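Local coordinates for msDPBB_sym2 protein (Synthetic construct, PDB 7DWW) that adopts, by computational design, a symmetric double-psi beta-barrel that recreates the core fold of RNA polymerase, at residues L39-I42 with S46-I49. Residues are numbered along the deposited sequence; the frame is centred on the assembly and turned at random.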
loop_
_atom_site.group_PDB
_atom_site.type_symbol
_atom_site.label_atom_id
_atom_site.label_comp_id
_atom_site.label_asym_id
_atom_site.label_seq_id
_atom_site.Cartn_x
_atom_site.Cartn_y
_atom_site.Cartn_z
ATOM N N LEU A 39 -11.073 0.484 1.100
ATOM C CA LEU A 39 -10.509 1.083 -0.112
ATOM C C LEU A 39 -9.597 2.244 0.266
ATOM O O LEU A 39 -9.916 3.023 1.176
ATOM C CB LEU A 39 -11.603 1.613 -1.028
ATOM C CG LEU A 39 -12.489 0.679 -1.841
ATOM C CD1 LEU A 39 -13.454 1.554 -2.541
ATOM C CD2 LEU A 39 -11.660 -0.119 -2.838
ATOM N N VAL A 40 -8.465 2.376 -0.452
ATOM C CA VAL A 40 -7.545 3.494 -0.300
ATOM C C VAL A 40 -7.162 3.894 -1.704
ATOM O O VAL A 40 -7.178 3.072 -2.626
ATOM C CB VAL A 40 -6.266 3.145 0.514
ATOM C CG1 VAL A 40 -6.611 2.896 1.984
ATOM C CG2 VAL A 40 -5.522 2.007 -0.135
ATOM N N GLU A 41 -6.805 5.164 -1.866
ATOM C CA GLU A 41 -6.287 5.693 -3.116
ATOM C C GLU A 41 -4.775 5.890 -2.968
ATOM O O GLU A 41 -4.310 6.408 -1.943
ATOM C CB GLU A 41 -6.994 7.010 -3.488
ATOM C CG GLU A 41 -6.438 7.754 -4.697
ATOM C CD GLU A 41 -7.339 8.885 -5.168
ATOM O OE1 GLU A 41 -8.181 9.349 -4.375
ATOM O OE2 GLU A 41 -7.217 9.311 -6.333
ATOM N N ILE A 42 -4.015 5.435 -3.962
ATOM C CA ILE A 42 -2.563 5.506 -3.941
ATOM C C ILE A 42 -2.116 6.360 -5.106
ATOM O O ILE A 42 -2.490 6.098 -6.251
ATOM C CB ILE A 42 -1.921 4.109 -4.015
ATOM C CG1 ILE A 42 -2.415 3.258 -2.850
ATOM C CG2 ILE A 42 -0.390 4.255 -3.995
ATOM C CD1 ILE A 42 -2.288 1.773 -3.083
ATOM N N SER A 46 -0.060 9.609 -11.448
ATOM C CA SER A 46 -1.357 8.982 -11.639
ATOM C C SER A 46 -1.923 8.583 -10.272
ATOM O O SER A 46 -1.352 8.882 -9.215
ATOM C CB SER A 46 -1.223 7.786 -12.586
ATOM O OG SER A 46 -2.487 7.369 -13.093
ATOM N N SER A 47 -3.074 7.912 -10.278
ATOM C CA SER A 47 -3.674 7.392 -9.059
ATOM C C SER A 47 -4.388 6.086 -9.371
ATOM O O SER A 47 -4.775 5.812 -10.513
ATOM C CB SER A 47 -4.623 8.397 -8.419
ATOM O OG SER A 47 -5.695 7.735 -7.790
ATOM N N VAL A 48 -4.541 5.275 -8.327
ATOM C CA VAL A 48 -5.140 3.942 -8.387
ATOM C C VAL A 48 -5.835 3.728 -7.054
ATOM O O VAL A 48 -5.340 4.177 -6.016
ATOM C CB VAL A 48 -4.066 2.852 -8.641
ATOM C CG1 VAL A 48 -4.625 1.486 -8.325
ATOM C CG2 VAL A 48 -3.554 2.899 -10.066
ATOM N N ILE A 49 -6.966 3.037 -7.065
ATOM C CA ILE A 49 -7.669 2.690 -5.838
ATOM C C ILE A 49 -7.530 1.189 -5.609
ATOM O O ILE A 49 -7.820 0.389 -6.503
ATOM C CB ILE A 49 -9.138 3.140 -5.901
ATOM C CG1 ILE A 49 -9.203 4.633 -6.260
ATOM C CG2 ILE A 49 -9.817 2.890 -4.552
ATOM C CD1 ILE A 49 -10.589 5.169 -6.573
#
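E41 reaches diagonally across the two strands to S47, whose hydroxyl OG donates to E41 OE2 over 2.6 Å, meeting the anti lone pair, the one turned from the other carboxylate oxygen. The reach depends on an extended chain: CG lies trans to the backbone N (chi1 173°) and the chain runs straight on from there, bringing CG itself to 3.2 Å from S47 OG. With an alanine at this position S47 OG would probably lose both its carboxylate acceptor and the methylene that lies against it, leaving the hydroxyl freer to turn. Nearer the backbone, E41 CB lies 4.3 Å from I49 CG1. On this same face, the L39 and I49 side chains meet obliquely through their branches, L39 CD2 touching I49 CG2 at 3.9 Å.

Beneath these side chains the hairpin illustrates antiparallel pairing. E41 and I49 form a non-hydrogen-bonded pair; I42 and V48 form the hydrogen-bonded one. I42 N gives a nearly straight bond to V48 O (2.7 Å, 173° at the hydrogen), whereas the return bond from V48 N to I42 O is longer, 3.0 Å, and more bent.

I42 and V48 turn to the other face, toward helix 69-75: I42 packs on L75, and V48 on L71, L74 and L75. Within the sheet, strand 39-43 lies between its hairpin partner 47-54 and strand 82-87, where E41 shares backbone hydrogen bonding with M86 and I42 meets V83.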